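Local atomic coordinates of solute-binding protein Csal_2479 (Chromohalobacter salexigens, PDB entry 4P1L), a protein that binds D-glucuronate in the periplasm and probably delivers it to a TRAP permease for transport into the cytoplasm. Residues Arg146-Thr151 against Ser225-Leu230; Lys165-Asn170 against Thr186-Gly191. All blocks are in the same frame, centred on the assembly; numbering follows the deposited sequence.

Contact 1 of 2, residues Arg146-Thr151 against Ser225-Leu230; sequences RSLYNT and SLTEHL. With BDP (beta-D-glucopyranuronic acid), chain C.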
ATOM      1  N   ARG A 146      -0.288  -6.350   5.900  1.00 11.70           N
ATOM      2  CA  ARG A 146       1.039  -6.086   6.462  1.00 11.69           C
ATOM      3  C   ARG A 146       1.166  -6.635   7.883  1.00 13.62           C
ATOM      4  O   ARG A 146       0.280  -6.435   8.727  1.00 13.19           O
ATOM      5  CB  ARG A 146       1.339  -4.587   6.492  1.00 11.63           C
ATOM      6  CG  ARG A 146       1.185  -3.905   5.107  1.00 11.60           C
ATOM      7  CD  ARG A 146       1.261  -2.401   5.181  1.00 11.64           C
ATOM      8  NE  ARG A 146       2.570  -1.865   5.575  1.00 11.78           N
ATOM      9  CZ  ARG A 146       3.490  -1.383   4.741  1.00 13.91           C
ATOM     10  NH1 ARG A 146       3.292  -1.370   3.437  1.00 11.91           N
ATOM     11  NH2 ARG A 146       4.637  -0.920   5.228  1.00 15.80           N
ATOM     12  N   SER A 147       2.281  -7.308   8.144  1.00 12.98           N
ATOM     13  CA  SER A 147       2.569  -7.870   9.460  1.00 12.18           C
ATOM     14  C   SER A 147       3.958  -7.485   9.951  1.00 12.48           C
ATOM     15  O   SER A 147       4.863  -7.155   9.156  1.00 12.59           O
ATOM     16  CB  SER A 147       2.436  -9.401   9.418  1.00 12.33           C
ATOM     17  OG  SER A 147       1.095  -9.779   9.198  1.00 12.95           O
ATOM     18  N   LEU A 148       4.132  -7.550  11.265  1.00 15.03           N
ATOM     19  CA  LEU A 148       5.391  -7.196  11.916  1.00 12.63           C
ATOM     20  C   LEU A 148       6.478  -8.222  11.696  1.00 15.22           C
ATOM     21  O   LEU A 148       6.260  -9.428  11.865  1.00 19.90           O
ATOM     22  CB  LEU A 148       5.227  -7.100  13.437  1.00 14.62           C
ATOM     23  CG  LEU A 148       4.479  -5.963  14.087  1.00 21.03           C
ATOM     24  CD1 LEU A 148       4.302  -6.258  15.595  1.00 22.40           C
ATOM     25  CD2 LEU A 148       5.218  -4.657  13.877  1.00 27.39           C
ATOM     26  N   TYR A 149       7.669  -7.739  11.391  1.00 13.50           N
ATOM     27  CA  TYR A 149       8.841  -8.586  11.472  1.00 16.47           C
ATOM     28  C   TYR A 149       9.978  -7.916  12.216  1.00 14.38           C
ATOM     29  O   TYR A 149      10.098  -6.697  12.176  1.00 14.77           O
ATOM     30  CB  TYR A 149       9.294  -9.033  10.091  1.00 17.15           C
ATOM     31  CG  TYR A 149       9.369  -7.970   9.011  1.00 14.48           C
ATOM     32  CD1 TYR A 149      10.534  -7.228   8.797  1.00 13.93           C
ATOM     33  CD2 TYR A 149       8.303  -7.764   8.153  1.00 14.41           C
ATOM     34  CE1 TYR A 149      10.610  -6.316   7.754  1.00 15.12           C
ATOM     35  CE2 TYR A 149       8.372  -6.846   7.110  1.00 15.31           C
ATOM     36  CZ  TYR A 149       9.512  -6.109   6.924  1.00 16.68           C
ATOM     37  OH  TYR A 149       9.556  -5.207   5.871  1.00 16.81           O
ATOM     38  N   ASN A 150      10.793  -8.705  12.902  1.00 15.55           N
ATOM     39  CA  ASN A 150      11.864  -8.158  13.730  1.00 15.71           C
ATOM     40  C   ASN A 150      13.015  -9.136  13.866  1.00 22.09           C
ATOM     41  O   ASN A 150      12.944 -10.287  13.425  1.00 19.57           O
ATOM     42  CB  ASN A 150      11.368  -7.691  15.109  1.00 15.67           C
ATOM     43  CG  ASN A 150      11.153  -8.835  16.090  1.00 18.42           C
ATOM     44  OD1 ASN A 150      11.973  -9.073  16.965  1.00 20.48           O
ATOM     45  ND2 ASN A 150      10.042  -9.523  15.957  1.00 19.85           N
ATOM     46  N   THR A 151      14.092  -8.641  14.441  1.00 16.53           N
ATOM     47  CA  THR A 151      15.335  -9.389  14.501  1.00 19.09           C
ATOM     48  C   THR A 151      15.498 -10.205  15.773  1.00 24.60           C
ATOM     49  O   THR A 151      16.481 -10.941  15.894  1.00 22.19           O
ATOM     50  CB  THR A 151      16.544  -8.426  14.455  1.00 23.54           C
ATOM     51  OG1 THR A 151      16.486  -7.550  15.583  1.00 24.92           O
ATOM     52  CG2 THR A 151      16.561  -7.628  13.184  1.00 24.60           C
ATOM     53  N   SER A 225       5.663 -12.123  12.334  1.00 13.07           N
ATOM     54  CA  SER A 225       4.521 -12.429  13.213  1.00 12.99           C
ATOM     55  C   SER A 225       3.262 -11.836  12.591  1.00 15.79           C
ATOM     56  O   SER A 225       3.217 -10.641  12.325  1.00 14.60           O
ATOM     57  CB  SER A 225       4.757 -11.848  14.591  1.00 12.15           C
ATOM     58  OG  SER A 225       5.936 -12.365  15.219  1.00 13.37           O
ATOM     59  N   LEU A 226       2.235 -12.670  12.406  1.00 15.24           N
ATOM     60  CA  LEU A 226       1.094 -12.335  11.559  1.00 11.89           C
ATOM     61  C   LEU A 226       0.046 -11.454  12.245  1.00 10.66           C
ATOM     62  O   LEU A 226      -1.140 -11.820  12.412  1.00 14.71           O
ATOM     63  CB  LEU A 226       0.479 -13.630  11.004  1.00 17.72           C
ATOM     64  CG  LEU A 226       1.341 -14.307   9.936  1.00 21.08           C
ATOM     65  CD1 LEU A 226       0.988 -15.778   9.732  1.00 18.84           C
ATOM     66  CD2 LEU A 226       1.187 -13.567   8.620  1.00 23.44           C
ATOM     67  N   THR A 227       0.477 -10.257  12.611  1.00 13.23           N
ATOM     68  CA  THR A 227      -0.443  -9.240  13.094  1.00 11.72           C
ATOM     69  C   THR A 227      -1.507  -8.802  12.063  1.00 15.46           C
ATOM     70  O   THR A 227      -2.609  -8.457  12.466  1.00 13.52           O
ATOM     71  CB  THR A 227       0.333  -8.022  13.584  1.00 17.26           C
ATOM     72  OG1 THR A 227       1.303  -7.644  12.590  1.00 11.86           O
ATOM     73  CG2 THR A 227       1.016  -8.321  14.931  1.00 20.17           C
ATOM     74  N   GLU A 228      -1.163  -8.758  10.759  1.00 11.65           N
ATOM     75  CA  GLU A 228      -2.096  -8.452   9.681  1.00 11.67           C
ATOM     76  C   GLU A 228      -2.888  -7.180  10.016  1.00 14.59           C
ATOM     77  O   GLU A 228      -4.115  -7.112   9.870  1.00 14.97           O
ATOM     78  CB  GLU A 228      -2.988  -9.674   9.381  1.00 11.74           C
ATOM     79  CG  GLU A 228      -2.142 -10.869   8.979  1.00 13.63           C
ATOM     80  CD  GLU A 228      -2.906 -12.138   8.687  1.00 28.95           C
ATOM     81  OE1 GLU A 228      -2.500 -12.888   7.777  1.00 36.03           O
ATOM     82  OE2 GLU A 228      -3.880 -12.412   9.383  1.00 23.46           O
ATOM     83  N   HIS A 229      -2.129  -6.168  10.442  1.00 10.81           N
ATOM     84  CA  HIS A 229      -2.660  -4.956  11.062  1.00 14.49           C
ATOM     85  C   HIS A 229      -3.121  -3.854  10.103  1.00 12.10           C
ATOM     86  O   HIS A 229      -3.873  -2.972  10.522  1.00 12.22           O
ATOM     87  CB  HIS A 229      -1.622  -4.397  12.042  1.00 13.01           C
ATOM     88  CG  HIS A 229      -0.255  -4.226  11.457  1.00 10.71           C
ATOM     89  ND1 HIS A 229       0.814  -5.024  11.802  1.00 13.48           N
ATOM     90  CD2 HIS A 229       0.214  -3.341  10.546  1.00 10.92           C
ATOM     91  CE1 HIS A 229       1.876  -4.652  11.112  1.00 15.38           C
ATOM     92  NE2 HIS A 229       1.538  -3.625  10.349  1.00 14.64           N
ATOM     93  N   LEU A 230      -2.690  -3.929   8.836  1.00 11.92           N
ATOM     94  CA  LEU A 230      -3.051  -2.969   7.786  1.00 12.97           C
ATOM     95  C   LEU A 230      -3.309  -3.724   6.501  1.00 12.35           C
ATOM     96  O   LEU A 230      -2.579  -4.647   6.154  1.00 14.32           O
ATOM     97  CB  LEU A 230      -1.947  -1.935   7.539  1.00 11.72           C
ATOM     98  CG  LEU A 230      -1.730  -0.887   8.613  1.00 11.46           C
ATOM     99  CD1 LEU A 230      -0.356  -0.269   8.456  1.00 16.78           C
ATOM    100  CD2 LEU A 230      -2.846   0.160   8.602  1.00 13.92           C
TER
HETATM  101  C1  BDP C 401       4.743  -1.905   0.119  1.00 11.57           C
HETATM  102  C2  BDP C 401       4.031  -0.956  -0.834  1.00 10.53           C
HETATM  103  C3  BDP C 401       4.993   0.061  -1.317  1.00 16.70           C
HETATM  104  C4  BDP C 401       5.518   0.790  -0.121  1.00 12.52           C
HETATM  105  C5  BDP C 401       6.194  -0.192   0.872  1.00 10.25           C
HETATM  106  C6  BDP C 401       6.709   0.497   2.134  1.00 12.94           C
HETATM  107  O2  BDP C 401       3.574  -1.747  -1.918  1.00 13.24           O
HETATM  108  O3  BDP C 401       4.187   1.060  -2.136  1.00 13.74           O
HETATM  109  O4  BDP C 401       6.465   1.795  -0.523  1.00 12.28           O
HETATM  110  O5  BDP C 401       5.275  -1.175   1.237  1.00 11.81           O
HETATM  111  O6A BDP C 401       6.656  -0.179   3.213  1.00 13.40           O
HETATM  112  O1  BDP C 401       3.840  -2.831   0.614  1.00 14.07           O
HETATM  113  O6B BDP C 401       7.224   1.631   2.054  1.00 15.87           O
HETATM  114  O   HOH W   1       7.642 -10.182  14.435  1.00 16.53           O

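Contact 2 of 2, residues Lys165-Asn170 against Thr186-Gly191; sequences KVRVMN and TPMAYG. With BDP (beta-D-glucopyranuronic acid), chain C.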
ATOM      1  N   LYS A 165      12.096  -1.158  18.127  1.00 18.18           N
ATOM      2  CA  LYS A 165      12.065   0.028  17.305  1.00 15.41           C
ATOM      3  C   LYS A 165      11.704  -0.429  15.894  1.00 15.09           C
ATOM      4  O   LYS A 165      12.498  -1.129  15.226  1.00 18.06           O
ATOM      5  CB  LYS A 165      13.423   0.716  17.325  1.00 18.58           C
ATOM      6  CG  LYS A 165      13.483   2.031  16.552  1.00 27.84           C
ATOM      7  CD  LYS A 165      14.656   2.867  17.055  1.00 32.83           C
ATOM      8  CE  LYS A 165      14.714   4.230  16.393  1.00 41.41           C
ATOM      9  NZ  LYS A 165      15.353   4.131  15.056  1.00 41.78           N
ATOM     10  N   VAL A 166      10.510  -0.034  15.459  1.00 14.84           N
ATOM     11  CA  VAL A 166       9.930  -0.512  14.212  1.00 14.08           C
ATOM     12  C   VAL A 166       9.786   0.617  13.200  1.00 15.04           C
ATOM     13  O   VAL A 166       9.191   1.680  13.484  1.00 16.28           O
ATOM     14  CB  VAL A 166       8.531  -1.138  14.437  1.00 13.73           C
ATOM     15  CG1 VAL A 166       8.024  -1.832  13.152  1.00 13.62           C
ATOM     16  CG2 VAL A 166       8.526  -2.115  15.627  1.00 14.99           C
ATOM     17  N   ARG A 167      10.353   0.394  12.021  1.00 15.16           N
ATOM     18  CA  ARG A 167      10.172   1.312  10.906  1.00 15.74           C
ATOM     19  C   ARG A 167       8.740   1.254  10.408  1.00 14.25           C
ATOM     20  O   ARG A 167       8.141   0.179  10.328  1.00 14.81           O
ATOM     21  CB  ARG A 167      11.108   0.972   9.747  1.00 15.90           C
ATOM     22  CG  ARG A 167      10.919   1.841   8.544  1.00 16.24           C
ATOM     23  CD  ARG A 167       9.950   1.229   7.538  1.00 15.81           C
ATOM     24  NE  ARG A 167       9.760   2.066   6.352  1.00 14.95           N
ATOM     25  CZ  ARG A 167       8.994   1.725   5.326  1.00 15.69           C
ATOM     26  NH1 ARG A 167       8.320   0.568   5.344  1.00 15.42           N
ATOM     27  NH2 ARG A 167       8.871   2.543   4.291  1.00 18.14           N
ATOM     28  N   VAL A 168       8.207   2.426  10.088  1.00 14.66           N
ATOM     29  CA  VAL A 168       6.911   2.558   9.442  1.00 14.24           C
ATOM     30  C   VAL A 168       7.035   3.513   8.268  1.00 14.79           C
ATOM     31  O   VAL A 168       8.049   4.202   8.111  1.00 14.92           O
ATOM     32  CB  VAL A 168       5.826   3.066  10.424  1.00 15.25           C
ATOM     33  CG1 VAL A 168       5.541   2.030  11.471  1.00 13.21           C
ATOM     34  CG2 VAL A 168       6.218   4.399  11.052  1.00 14.81           C
HETATM   35  N   MSE A 169       6.013   3.528   7.421  1.00 15.14           N
HETATM   36  CA  MSE A 169       5.923   4.507   6.358  1.00 16.98           C
HETATM   37  C   MSE A 169       5.592   5.856   7.000  1.00 14.24           C
HETATM   38  O   MSE A 169       5.281   5.922   8.202  1.00 13.98           O
HETATM   39  CB  MSE A 169       4.831   4.094   5.370  1.00 15.89           C
HETATM   40  CG  MSE A 169       5.175   2.831   4.603  1.00 14.41           C
HETATM   41 SE   MSE A 169       3.918   2.422   3.157  1.00 17.85          SE
HETATM   42  CE  MSE A 169       2.384   1.986   4.250  1.00 14.61           C
ATOM     43  N   ASN A 170       5.628   6.915   6.203  1.00 19.17           N
ATOM     44  CA  ASN A 170       5.470   8.263   6.763  1.00 28.23           C
ATOM     45  C   ASN A 170       4.012   8.688   6.818  1.00 25.70           C
ATOM     46  O   ASN A 170       3.531   9.446   5.979  1.00 28.44           O
ATOM     47  CB  ASN A 170       6.326   9.316   6.027  1.00 29.91           C
ATOM     48  CG  ASN A 170       6.476  10.615   6.841  1.00 41.30           C
ATOM     49  OD1 ASN A 170       6.392  10.607   8.082  1.00 30.35           O
ATOM     50  ND2 ASN A 170       6.680  11.738   6.141  1.00 39.32           N
ATOM     51  N   THR A 186       9.627   4.593  13.826  1.00 16.71           N
ATOM     52  CA  THR A 186      10.390   5.603  13.140  1.00 19.99           C
ATOM     53  C   THR A 186      10.065   5.545  11.652  1.00 21.52           C
ATOM     54  O   THR A 186      10.144   4.487  11.036  1.00 17.28           O
ATOM     55  CB  THR A 186      11.900   5.431  13.385  1.00 26.12           C
ATOM     56  OG1 THR A 186      12.616   6.483  12.716  1.00 35.67           O
ATOM     57  CG2 THR A 186      12.375   4.121  12.874  1.00 26.45           C
ATOM     58  N   PRO A 187       9.648   6.681  11.089  1.00 20.67           N
ATOM     59  CA  PRO A 187       9.284   6.769   9.675  1.00 18.40           C
ATOM     60  C   PRO A 187      10.536   6.762   8.827  1.00 19.03           C
ATOM     61  O   PRO A 187      11.516   7.414   9.192  1.00 19.78           O
ATOM     62  CB  PRO A 187       8.539   8.116   9.601  1.00 21.44           C
ATOM     63  CG  PRO A 187       9.138   8.927  10.685  1.00 30.54           C
ATOM     64  CD  PRO A 187       9.442   7.966  11.792  1.00 25.79           C
HETATM   65  N   MSE A 188      10.514   6.042   7.709  1.00 20.07           N
HETATM   66  CA  MSE A 188      11.706   5.904   6.871  1.00 20.35           C
HETATM   67  C   MSE A 188      11.330   5.452   5.455  1.00 17.54           C
HETATM   68  O   MSE A 188      10.405   4.655   5.282  1.00 15.77           O
HETATM   69  CB  MSE A 188      12.636   4.876   7.523  1.00 18.27           C
HETATM   70  CG  MSE A 188      13.946   4.684   6.855  1.00 29.33           C
HETATM   71 SE   MSE A 188      14.974   3.233   7.747  1.00 29.75          SE
HETATM   72  CE  MSE A 188      14.771   3.776   9.568  1.00 17.50           C
ATOM     73  N   ALA A 189      12.051   5.966   4.464  1.00 19.02           N
ATOM     74  CA  ALA A 189      11.940   5.517   3.063  1.00 23.52           C
ATOM     75  C   ALA A 189      12.147   4.019   2.957  1.00 16.56           C
ATOM     76  O   ALA A 189      13.046   3.466   3.563  1.00 16.74           O
ATOM     77  CB  ALA A 189      12.937   6.237   2.179  1.00 26.78           C
ATOM     78  N   TYR A 190      11.292   3.372   2.179  1.00 18.99           N
ATOM     79  CA  TYR A 190      11.335   1.917   1.970  1.00 19.04           C
ATOM     80  C   TYR A 190      12.748   1.412   1.606  1.00 19.48           C
ATOM     81  O   TYR A 190      13.207   0.390   2.142  1.00 17.33           O
ATOM     82  CB  TYR A 190      10.316   1.578   0.873  1.00 20.12           C
ATOM     83  CG  TYR A 190      10.106   0.122   0.545  1.00 17.29           C
ATOM     84  CD1 TYR A 190       9.882  -0.826   1.543  1.00 16.78           C
ATOM     85  CD2 TYR A 190      10.092  -0.309  -0.781  1.00 18.02           C
ATOM     86  CE1 TYR A 190       9.688  -2.153   1.224  1.00 18.42           C
ATOM     87  CE2 TYR A 190       9.887  -1.632  -1.101  1.00 19.89           C
ATOM     88  CZ  TYR A 190       9.684  -2.549  -0.091  1.00 16.17           C
ATOM     89  OH  TYR A 190       9.476  -3.873  -0.392  1.00 18.44           O
ATOM     90  N   GLY A 191      13.422   2.124   0.689  1.00 20.02           N
ATOM     91  CA  GLY A 191      14.720   1.731   0.176  1.00 24.86           C
ATOM     92  C   GLY A 191      15.825   1.673   1.210  1.00 27.10           C
ATOM     93  O   GLY A 191      16.833   0.997   1.019  1.00 24.61           O
TER
HETATM   94  C1  BDP C 401       4.743  -1.905   0.119  1.00 11.57           C
HETATM   95  C2  BDP C 401       4.031  -0.956  -0.834  1.00 10.53           C
HETATM   96  C3  BDP C 401       4.993   0.061  -1.317  1.00 16.70           C
HETATM   97  C4  BDP C 401       5.518   0.790  -0.121  1.00 12.52           C
HETATM   98  C5  BDP C 401       6.194  -0.192   0.872  1.00 10.25           C
HETATM   99  C6  BDP C 401       6.709   0.497   2.134  1.00 12.94           C
HETATM  100  O2  BDP C 401       3.574  -1.747  -1.918  1.00 13.24           O
HETATM  101  O3  BDP C 401       4.187   1.060  -2.136  1.00 13.74           O
HETATM  102  O4  BDP C 401       6.465   1.795  -0.523  1.00 12.28           O
HETATM  103  O5  BDP C 401       5.275  -1.175   1.237  1.00 11.81           O
HETATM  104  O6A BDP C 401       6.656  -0.179   3.213  1.00 13.40           O
HETATM  105  O1  BDP C 401       3.840  -2.831   0.614  1.00 14.07           O
HETATM  106  O6B BDP C 401       7.224   1.631   2.054  1.00 15.87           O
HETATM  107  O   HOH W   2       7.959   6.294   4.178  1.00 45.78           O

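Contact 1 of 2, residues Arg146-Thr151 against Ser225-Leu230
Thr227 OG1 sits between its own backbone N and carbonyl carbon (chi1 49°), which puts it beside Leu148 N, and the His229 ring, turned the same way (chi1 51°), lies flat against the carbonyl O of Arg146. They join two antiparallel strands of the four-stranded mixed sheet in one lobe of a type II periplasmic binding fold, at a place where an inverse gamma turn centred on Leu226 kinks residues 225-230. Here side chains stand in for backbone partners: Leu148 N donates to Thr227 OG1 (3.1 Å), and Glu228 N to Ser147 OG (2.9 Å). Main-chain bonds flank this irregular part, from Ser225 N to Leu148 O and from Arg146 N to Leu230 O. The carbonyl of Arg146 accepts from His229 N, and its O lies 3.3 Å above the plane of the His229 ring, over its centre. Thr227 OG1 and His229 ND1 share a hydrogen bond of 2.8 Å, while His229 NE2 meets Glu206, fixing the ring's rotation from two sides. Glu206 also forms a salt bridge with Arg146 NE. Arg146 lays CD against Leu230 CB and reaches into the sugar pocket, where NH2 bonds O6A of the glucuronate (2.9 Å) and NH1 the ring oxygen O5 (3.0 Å). Ser225 OG, bonded to Asn288, also accepts from a water that donates to Leu148 O and accepts from Asn150 ND2.

Contact 2 of 2, residues Lys165-Asn170 against Thr186-Gly191
Arg167 reaches across to Met188 and onward to the glucuronate carboxylate with a single flat guanidinium. Its NH1 points almost straight at O6A of the sugar (2.8 Å, 178°) and its NH2 at O6B (2.9 Å), a two-pronged grip on the carboxylate. From another side, NE and NH2 both donate to the backbone O of Met188, which lies in the guanidinium plane, 2.8 Å from NH2. The chain gets there by bending at chi2 (-93°) and then running extended, with CG packed on Met188 CB at 3.6 Å. Tyr190 lines the pocket: its CB lies 3.3 Å from sugar O6B, and C5 of the sugar sits over one ring face, offset toward the rim. Selenomethionine Met169 brings CG and SE against the same carboxylate, and its backbone N lies over a face of the Arg167 guanidinium. An alanine in place of Arg167 is likely to leave the sugar carboxylate without its paired donors and Met188 O without its side-chain partners. Behind this shell, strands 165-168 and 184-187 of a beta-alpha-beta unit pair in parallel through Thr186 N to Val166 O and Val168 N to Thr186 O (3.0 Å), and Met188 N, just past the strand, continues the pattern to Val168 O. A CA-H...O contact from Arg167 CA to Thr186 O adds to the pairing, and helix 172-181 packs on Val168. With NE and one N-H of NH2 held by the Met188 carbonyl, one N-H each of NH1 and NH2 points at the carboxylate, consistent with recognition of an acidic sugar.

Overall arrangement
Contact 2 is nested along the chain inside the loop closed by contact 1, and their centres lie 14 Å apart. Strand 146-150 pairs with strand 223-230 in the four-stranded mixed sheet; the next strand, 165-168, pairs instead with 184-187, and backbone bonds from Lys165 and Arg167 to Asp203 and Gly204 tie this small parallel sheet to the larger one. The contacts touch directly where Leu148 CD2 packs on Val166 CG1 at 4.0 Å and Arg146 NH1 meets Met169 CE at 3.6 Å. Each sends one arginine to the glucuronate carboxylate, so two strands consecutive in the chain together appear to form the anion-binding side of the pocket, while His32, Gln70, Asn207 and Glu234 supply further hydrogen bonds to the sugar.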